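Local coordinates for natterin-like protein (Lethenteron camtschaticum, PDB 6IUL), which probably binds glycans through a jacalin-like lectin domain and forms membrane pores through an aerolysin-type module, acting as a cytotoxin, at residues Val119-Cys124 against Asn144-Ser149; Ile194-Ser199 against Glu244-Thr249; Ser79-Gly84 against Lys112-Ile117. All blocks are in the same frame, centred on the assembly; numbering follows the deposited sequence.

Contact 1: Val119-Cys124 against Asn144-Ser149; sequences VGSGIC and NAIKSS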
loop_
_atom_site.group_PDB
_atom_site.type_symbol
_atom_site.label_atom_id
_atom_site.label_comp_id
_atom_site.label_asym_id
_atom_site.label_seq_id
_atom_site.Cartn_x
_atom_site.Cartn_y
_atom_site.Cartn_z
ATOM N N VAL A 119 27.266 17.110 5.706
ATOM C CA VAL A 119 26.735 16.203 4.727
ATOM C C VAL A 119 25.346 16.549 4.201
ATOM O O VAL A 119 24.780 15.824 3.410
ATOM C CB VAL A 119 26.688 14.758 5.256
ATOM C CG1 VAL A 119 28.053 14.352 5.807
ATOM C CG2 VAL A 119 25.625 14.589 6.320
ATOM N N GLY A 120 24.801 17.669 4.616
ATOM C CA GLY A 120 23.476 18.073 4.181
ATOM C C GLY A 120 22.410 17.073 4.546
ATOM O O GLY A 120 22.194 16.821 5.718
ATOM N N SER A 121 21.773 16.497 3.515
ATOM C CA SER A 121 20.834 15.429 3.689
ATOM C C SER A 121 21.506 14.072 3.868
ATOM O O SER A 121 20.840 13.098 4.159
ATOM C CB SER A 121 19.930 15.345 2.470
ATOM O OG SER A 121 20.642 14.872 1.340
ATOM N N GLY A 122 22.809 13.993 3.607
ATOM C CA GLY A 122 23.501 12.709 3.598
ATOM C C GLY A 122 23.359 11.938 2.301
ATOM O O GLY A 122 23.844 10.823 2.194
ATOM N N ILE A 123 22.668 12.517 1.315
ATOM C CA ILE A 123 22.495 11.862 0.039
ATOM C C ILE A 123 23.531 12.433 -0.898
ATOM O O ILE A 123 23.497 13.613 -1.222
ATOM C CB ILE A 123 21.093 12.132 -0.563
ATOM C CG1 ILE A 123 19.944 11.771 0.389
ATOM C CG2 ILE A 123 20.943 11.445 -1.882
ATOM C CD1 ILE A 123 19.935 10.351 0.761
ATOM N N CYS A 124 24.442 11.596 -1.356
ATOM C CA CYS A 124 25.564 12.037 -2.111
ATOM C C CYS A 124 25.356 11.900 -3.617
ATOM O O CYS A 124 24.833 10.871 -4.072
ATOM C CB CYS A 124 26.805 11.268 -1.687
ATOM S SG CYS A 124 28.331 11.694 -2.580
ATOM N N ASN A 144 21.574 19.245 -0.161
ATOM C CA ASN A 144 21.292 19.858 1.137
ATOM C C ASN A 144 20.033 19.228 1.738
ATOM O O ASN A 144 19.310 18.503 1.057
ATOM C CB ASN A 144 21.149 21.368 0.980
ATOM C CG ASN A 144 22.472 22.082 1.042
ATOM O OD1 ASN A 144 23.227 21.847 1.971
ATOM N ND2 ASN A 144 22.706 23.051 0.122
ATOM N N ALA A 145 19.782 19.484 3.023
ATOM C CA ALA A 145 18.700 18.873 3.719
ATOM C C ALA A 145 17.377 19.056 2.914
ATOM O O ALA A 145 17.089 20.160 2.432
ATOM C CB ALA A 145 18.541 19.447 5.091
ATOM N N ILE A 146 16.627 17.956 2.782
ATOM C CA ILE A 146 15.506 17.880 1.888
ATOM C C ILE A 146 14.184 18.090 2.620
ATOM O O ILE A 146 13.957 17.511 3.693
ATOM C CB ILE A 146 15.468 16.528 1.179
ATOM C CG1 ILE A 146 16.664 16.447 0.226
ATOM C CG2 ILE A 146 14.165 16.321 0.417
ATOM C CD1 ILE A 146 16.900 15.046 -0.360
ATOM N N LYS A 147 13.324 18.922 2.019
ATOM C CA LYS A 147 11.969 19.147 2.501
ATOM C C LYS A 147 11.001 18.225 1.773
ATOM O O LYS A 147 10.149 17.624 2.401
ATOM C CB LYS A 147 11.539 20.579 2.271
ATOM C CG LYS A 147 10.090 20.833 2.683
ATOM C CD LYS A 147 9.665 22.292 2.638
ATOM C CE LYS A 147 8.177 22.363 2.990
ATOM N NZ LYS A 147 7.614 23.750 2.989
ATOM N N SER A 148 11.097 18.148 0.450
ATOM C CA SER A 148 10.185 17.272 -0.327
ATOM C C SER A 148 10.764 16.809 -1.650
ATOM O O SER A 148 11.654 17.427 -2.206
ATOM C CB SER A 148 8.858 17.990 -0.609
ATOM O OG SER A 148 9.045 19.162 -1.450
ATOM N N SER A 149 10.198 15.733 -2.156
ATOM C CA SER A 149 10.597 15.133 -3.428
ATOM C C SER A 149 9.341 14.730 -4.144
ATOM O O SER A 149 8.661 13.781 -3.740
ATOM C CB SER A 149 11.449 13.893 -3.190
ATOM O OG SER A 149 12.664 14.262 -2.595
#
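At the junction between the jacalin-like lectin fold and the aerolysin-type part of the chain, a type II' beta turn from Val119 to Gly122 sets Gly120 and Ser121 against Asn144 and Ala145. The two backbones pass close, with Gly120 CA 4.1 Å from Asn144 CA. Gly120, with a positive phi of 60° at the second position of the turn, lets them come this near. Ser121 reaches across with its methylene: CB lies 3.5 Å from Asn144 O and 4.1 Å from Ile146 CG1, so the contact is one of van der Waals packing between a turn and an extended connection. The same serine forms an ST turn, its OG accepting from Ile123 N at 3.1 Å with a bond angle of 153°. A chi1 of 70° puts OG between Ser121's own N and carbonyl carbon, where the N-H of Ile123 reaches it, and it also bonds to Ile143 O. Strand 135-155 carries the chain from the lectin sheet into the elongated module, and the contact lies where it leaves the lectin fold; the chain turns a corner at Lys147, and Lys147 and Ser148 make a classic beta bulge opposite Thr284. Asn144 ND2 is held by Tyr4 O, near the N terminus. The second subunit packs here too: its Ser191 OG bonds to Ile146 N, and its Lys172 NZ to Gly120 O.

Contact 2: Ile194-Ser199 against Glu244-Thr249; sequences IIKKSS and EEKTET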
loop_
_atom_site.group_PDB
_atom_site.type_symbol
_atom_site.label_atom_id
_atom_site.label_comp_id
_atom_site.label_asym_id
_atom_site.label_seq_id
_atom_site.Cartn_x
_atom_site.Cartn_y
_atom_site.Cartn_z
ATOM N N ILE A 194 -14.147 -3.892 -5.965
ATOM C CA ILE A 194 -13.094 -3.728 -6.970
ATOM C C ILE A 194 -11.836 -3.169 -6.326
ATOM O O ILE A 194 -11.893 -2.481 -5.302
ATOM C CB ILE A 194 -13.499 -2.794 -8.139
ATOM C CG1 ILE A 194 -13.824 -1.404 -7.649
ATOM C CG2 ILE A 194 -14.694 -3.365 -8.894
ATOM C CD1 ILE A 194 -14.026 -0.369 -8.725
ATOM N N ILE A 195 -10.704 -3.453 -6.944
ATOM C CA ILE A 195 -9.403 -2.897 -6.507
ATOM C C ILE A 195 -8.739 -2.163 -7.687
ATOM O O ILE A 195 -8.200 -2.806 -8.594
ATOM C CB ILE A 195 -8.475 -4.019 -6.016
ATOM C CG1 ILE A 195 -9.217 -4.875 -4.971
ATOM C CG2 ILE A 195 -7.155 -3.451 -5.462
ATOM C CD1 ILE A 195 -8.387 -5.911 -4.248
ATOM N N LYS A 196 -8.793 -0.836 -7.683
ATOM C CA LYS A 196 -8.080 -0.011 -8.678
ATOM C C LYS A 196 -6.582 0.044 -8.344
ATOM O O LYS A 196 -6.215 0.004 -7.177
ATOM C CB LYS A 196 -8.645 1.395 -8.723
ATOM C CG LYS A 196 -10.051 1.512 -9.301
ATOM C CD LYS A 196 -10.569 2.964 -9.199
ATOM C CE LYS A 196 -11.633 3.257 -10.233
ATOM N NZ LYS A 196 -12.392 4.532 -10.038
ATOM N N LYS A 197 -5.724 0.097 -9.360
ATOM C CA LYS A 197 -4.277 0.131 -9.141
ATOM C C LYS A 197 -3.599 1.176 -9.993
ATOM O O LYS A 197 -3.999 1.390 -11.144
ATOM C CB LYS A 197 -3.661 -1.238 -9.401
ATOM C CG LYS A 197 -4.046 -2.287 -8.377
ATOM C CD LYS A 197 -3.165 -3.535 -8.404
ATOM C CE LYS A 197 -3.255 -4.208 -7.028
ATOM N NZ LYS A 197 -2.497 -5.474 -6.896
ATOM N N SER A 198 -2.547 1.776 -9.439
ATOM C CA SER A 198 -1.715 2.768 -10.117
ATOM C C SER A 198 -0.224 2.526 -9.817
ATOM O O SER A 198 0.166 2.259 -8.663
ATOM C CB SER A 198 -2.084 4.159 -9.643
ATOM O OG SER A 198 -3.264 4.634 -10.252
ATOM N N SER A 199 0.604 2.620 -10.850
ATOM C CA SER A 199 2.043 2.398 -10.731
ATOM C C SER A 199 2.820 3.236 -11.754
ATOM O O SER A 199 2.634 3.117 -12.967
ATOM C CB SER A 199 2.379 0.940 -10.911
ATOM O OG SER A 199 3.794 0.772 -10.964
ATOM N N GLU A 244 -6.464 1.249 -4.584
ATOM C CA GLU A 244 -7.644 1.783 -3.931
ATOM C C GLU A 244 -8.730 0.687 -3.938
ATOM O O GLU A 244 -9.106 0.190 -5.003
ATOM C CB GLU A 244 -8.117 3.039 -4.655
ATOM C CG GLU A 244 -9.355 3.705 -4.047
ATOM C CD GLU A 244 -10.118 4.662 -5.008
ATOM O OE1 GLU A 244 -9.834 4.726 -6.224
ATOM O OE2 GLU A 244 -11.057 5.346 -4.545
ATOM N N GLU A 245 -9.230 0.323 -2.761
ATOM C CA GLU A 245 -10.325 -0.640 -2.654
ATOM C C GLU A 245 -11.671 0.077 -2.599
ATOM O O GLU A 245 -11.835 1.087 -1.921
ATOM C CB GLU A 245 -10.162 -1.476 -1.396
ATOM C CG GLU A 245 -8.760 -2.050 -1.216
ATOM C CD GLU A 245 -8.784 -3.445 -0.725
ATOM O OE1 GLU A 245 -7.745 -4.096 -0.881
ATOM O OE2 GLU A 245 -9.859 -3.893 -0.223
ATOM N N LYS A 246 -12.651 -0.448 -3.299
ATOM C CA LYS A 246 -13.920 0.244 -3.417
ATOM C C LYS A 246 -15.040 -0.795 -3.597
ATOM O O LYS A 246 -14.802 -1.910 -4.029
ATOM C CB LYS A 246 -13.751 1.161 -4.635
ATOM C CG LYS A 246 -14.890 2.074 -5.060
ATOM C CD LYS A 246 -14.321 3.385 -5.674
ATOM C CE LYS A 246 -15.036 3.945 -6.910
ATOM N NZ LYS A 246 -16.483 4.215 -6.723
ATOM N N THR A 247 -16.253 -0.445 -3.229
ATOM C CA THR A 247 -17.412 -1.237 -3.580
ATOM C C THR A 247 -18.283 -0.426 -4.548
ATOM O O THR A 247 -18.868 0.598 -4.179
ATOM C CB THR A 247 -18.228 -1.651 -2.342
ATOM O OG1 THR A 247 -17.393 -2.415 -1.460
ATOM C CG2 THR A 247 -19.397 -2.490 -2.746
ATOM N N GLU A 248 -18.377 -0.904 -5.779
ATOM C CA GLU A 248 -19.269 -0.323 -6.796
ATOM C C GLU A 248 -20.706 -0.867 -6.590
ATOM O O GLU A 248 -20.899 -2.023 -6.183
ATOM C CB GLU A 248 -18.733 -0.642 -8.191
ATOM C CG GLU A 248 -18.893 0.500 -9.181
ATOM C CD GLU A 248 -18.099 1.758 -8.848
ATOM O OE1 GLU A 248 -18.642 2.846 -9.062
ATOM O OE2 GLU A 248 -16.953 1.663 -8.385
ATOM N N THR A 249 -21.706 -0.009 -6.800
ATOM C CA THR A 249 -23.097 -0.388 -6.608
ATOM C C THR A 249 -23.969 0.049 -7.771
ATOM O O THR A 249 -23.612 0.956 -8.521
ATOM C CB THR A 249 -23.717 0.171 -5.311
ATOM O OG1 THR A 249 -23.819 1.587 -5.391
ATOM C CG2 THR A 249 -22.876 -0.210 -4.111
#
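Ile194 N donates to Lys246 O at 2.8 Å in a nearly straight bond (170°), and Lys246 N returns one to Ile194 O, closing an antiparallel hydrogen-bonded pair. Lys196 and Glu244 form the next such pair; the bond from Lys196 N to Glu244 O is more bent, at 137°. Between them stands the non-hydrogen-bonded pair Ile195-Glu245, where Ile195 CA lies 3.4 Å from Glu244 O in a CA-H...O contact.

Ile194, Lys196, Glu244 and Lys246 share one face. Lys196 and Glu244 run side by side, and the lysine offers its chain: CD is 3.5 Å from Glu244 OE1, whereas NZ stays 4.6 Å from that oxygen, beyond a salt bridge. Lys246, bent along its chain with a final torsion of 57°, turns NZ back to Glu248 OE2 on its own strand, a 3.1 Å salt bridge met on the syn side. Ile194 CD1 ends 3.6 Å from the same OE2, setting a methyl beside the ion pair. On the other face, Ile195 CD1 approaches Glu245 OE1 at 3.9 Å. Long, twisted antiparallel strands rich in serine, threonine and charged side chains are typical of the elongated module of aerolysin-type pore-forming proteins.

Contact 3: Ser79-Gly84 against Lys112-Ile117; sequences SLWGNG and KTEYKI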
loop_
_atom_site.group_PDB
_atom_site.type_symbol
_atom_site.label_atom_id
_atom_site.label_comp_id
_atom_site.label_asym_id
_atom_site.label_seq_id
_atom_site.Cartn_x
_atom_site.Cartn_y
_atom_site.Cartn_z
ATOM N N SER A 79 34.267 12.735 7.426
ATOM C CA SER A 79 35.460 13.504 7.719
ATOM C C SER A 79 36.494 13.301 6.649
ATOM O O SER A 79 36.651 12.213 6.123
ATOM C CB SER A 79 36.055 13.046 9.044
ATOM O OG SER A 79 35.225 13.489 10.097
ATOM N N LEU A 80 37.189 14.369 6.323
ATOM C CA LEU A 80 38.303 14.325 5.437
ATOM C C LEU A 80 39.542 14.880 6.152
ATOM O O LEU A 80 39.436 15.759 7.025
ATOM C CB LEU A 80 38.006 15.149 4.206
ATOM C CG LEU A 80 36.783 14.705 3.393
ATOM C CD1 LEU A 80 36.518 15.715 2.297
ATOM C CD2 LEU A 80 36.990 13.331 2.790
ATOM N N TRP A 81 40.713 14.334 5.790
ATOM C CA TRP A 81 42.014 14.770 6.305
ATOM C C TRP A 81 42.954 15.060 5.150
ATOM O O TRP A 81 42.948 14.378 4.102
ATOM C CB TRP A 81 42.665 13.670 7.108
ATOM C CG TRP A 81 42.151 13.401 8.450
ATOM C CD1 TRP A 81 42.700 13.776 9.616
ATOM C CD2 TRP A 81 41.019 12.578 8.780
ATOM N NE1 TRP A 81 41.948 13.272 10.680
ATOM C CE2 TRP A 81 40.929 12.525 10.184
ATOM C CE3 TRP A 81 40.061 11.911 8.017
ATOM C CZ2 TRP A 81 39.934 11.853 10.843
ATOM C CZ3 TRP A 81 39.085 11.231 8.655
ATOM C CH2 TRP A 81 39.027 11.195 10.085
ATOM N N GLY A 82 43.782 16.084 5.363
ATOM C CA GLY A 82 44.955 16.344 4.543
ATOM C C GLY A 82 46.069 15.343 4.843
ATOM O O GLY A 82 46.000 14.599 5.832
ATOM N N ASN A 83 47.105 15.341 4.017
ATOM C CA ASN A 83 48.193 14.353 4.205
ATOM C C ASN A 83 49.270 14.791 5.180
ATOM O O ASN A 83 50.241 14.066 5.411
ATOM C CB ASN A 83 48.845 13.956 2.878
ATOM C CG ASN A 83 49.614 15.076 2.253
ATOM O OD1 ASN A 83 49.430 16.227 2.634
ATOM N ND2 ASN A 83 50.498 14.748 1.291
ATOM N N GLY A 84 49.136 15.966 5.765
ATOM C CA GLY A 84 50.192 16.348 6.728
ATOM C C GLY A 84 51.219 17.360 6.223
ATOM O O GLY A 84 51.572 18.262 6.946
ATOM N N LYS A 112 46.489 14.278 11.229
ATOM C CA LYS A 112 46.451 15.423 12.137
ATOM C C LYS A 112 45.167 16.174 12.410
ATOM O O LYS A 112 44.501 15.941 13.402
ATOM C CB LYS A 112 47.513 16.449 11.725
ATOM C CG LYS A 112 48.912 16.000 12.163
ATOM C CD LYS A 112 49.945 17.122 12.239
ATOM C CE LYS A 112 51.111 16.677 13.112
ATOM N NZ LYS A 112 52.068 17.775 13.401
ATOM N N THR A 113 44.781 17.089 11.558
ATOM C CA THR A 113 43.506 17.778 11.761
ATOM C C THR A 113 42.367 17.128 10.928
ATOM O O THR A 113 42.458 16.992 9.726
ATOM C CB THR A 113 43.617 19.256 11.388
ATOM O OG1 THR A 113 44.796 19.807 11.997
ATOM C CG2 THR A 113 42.394 20.043 11.915
ATOM N N GLU A 114 41.305 16.767 11.630
ATOM C CA GLU A 114 40.106 16.215 11.053
ATOM C C GLU A 114 39.114 17.331 10.666
ATOM O O GLU A 114 38.770 18.197 11.476
ATOM C CB GLU A 114 39.471 15.279 12.076
ATOM C CG GLU A 114 38.133 14.694 11.638
ATOM C CD GLU A 114 37.554 13.735 12.643
ATOM O OE1 GLU A 114 38.156 13.534 13.717
ATOM O OE2 GLU A 114 36.452 13.194 12.412
ATOM N N TYR A 115 38.680 17.308 9.419
ATOM C CA TYR A 115 37.676 18.244 8.925
ATOM C C TYR A 115 36.359 17.494 8.818
ATOM O O TYR A 115 36.164 16.625 7.952
ATOM C CB TYR A 115 38.100 18.823 7.593
ATOM C CG TYR A 115 39.373 19.614 7.749
ATOM C CD1 TYR A 115 39.349 20.950 8.176
ATOM C CD2 TYR A 115 40.595 19.022 7.509
ATOM C CE1 TYR A 115 40.530 21.665 8.342
ATOM C CE2 TYR A 115 41.787 19.729 7.673
ATOM C CZ TYR A 115 41.755 21.037 8.093
ATOM O OH TYR A 115 42.925 21.726 8.240
ATOM N N LYS A 116 35.476 17.814 9.755
ATOM C CA LYS A 116 34.172 17.216 9.819
ATOM C C LYS A 116 33.279 17.977 8.869
ATOM O O LYS A 116 33.149 19.163 8.989
ATOM C CB LYS A 116 33.649 17.224 11.243
ATOM C CG LYS A 116 34.444 16.344 12.201
ATOM C CD LYS A 116 33.756 16.323 13.564
ATOM C CE LYS A 116 34.030 15.106 14.428
ATOM N NZ LYS A 116 35.408 15.032 14.973
ATOM N N ILE A 117 32.702 17.261 7.913
ATOM C CA ILE A 117 32.029 17.860 6.801
ATOM C C ILE A 117 30.492 17.913 7.051
ATOM O O ILE A 117 29.892 16.980 7.631
ATOM C CB ILE A 117 32.288 16.998 5.544
ATOM C CG1 ILE A 117 33.794 16.820 5.323
ATOM C CG2 ILE A 117 31.615 17.587 4.309
ATOM C CD1 ILE A 117 34.599 18.100 5.078
HETATM O O HOH W 1 44.109 17.098 7.882
HETATM O O HOH W 2 46.273 14.943 8.476
#
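Trp81 and Glu114 lie side by side and point the same way, the carboxylate turned 26° from the indole plane. The glutamate runs across one ring face: its CA sits over the five-membered ring in a CH-pi contact, 3.8 Å from the centroid, and its CG comes 3.5 Å from Trp81 CZ2, offset toward the rim. With CG anti to the backbone N (chi1 176°) and the rest of the chain extended, Glu114 spans the indole and delivers its carboxylate to Ser79. Ser79 OG donates to Glu114 OE2 at 2.6 Å, meeting that oxygen's anti lone pair, the one turned away from OE1, and Lys116 NZ makes a salt bridge to the same oxygen at 3.3 Å. Trp81 also packs on Leu111 and Ala91.

Leu80, on the face opposite Trp81, meets Ile117 at a slant, with Leu80 CD1 4.1 Å from Ile117 CD1, and Ile11 adds a further apolar neighbour to Leu80. Tyr115 presents its ring edge to Leu80 O, which lies in the ring plane. That carbonyl accepts from Tyr115 N at 2.9 Å, and Leu80 N bonds to Tyr115 O, pairing 75-82 with 114-117 at the border of an antiparallel four-stranded sheet of the jacalin-like fold.

Beyond this pair the strands part and two waters bridge them, one from Gly82 N to Thr113 O, the other from Gly82 O to Lys112 N. Gripped at OE2 by a hydroxyl and an ammonium group, the Glu114 carboxylate is probably kept ionised and fixed in rotation against the indole.

Overall arrangement
From the N terminus, contact 3 comes first, pairing strand 75-82 with strand 114-117 and closing the loop that holds strands 89-96 and 101-105. Segment 119-124 of contact 1 follows at once; this contact closes a second loop, strand 124-131 and the start of 135-155, where the lectin fold meets the elongated module. Contact 2 then joins strands 184-200 and 241-256 in that module, closing a longer loop. The three are in series, with neither nesting nor crossing. Contacts 1 and 3 lie on the same side of the chain's centre, contact 2 on the opposite side, its centre about 56 Å from that of contact 3. All three touch the second subunit.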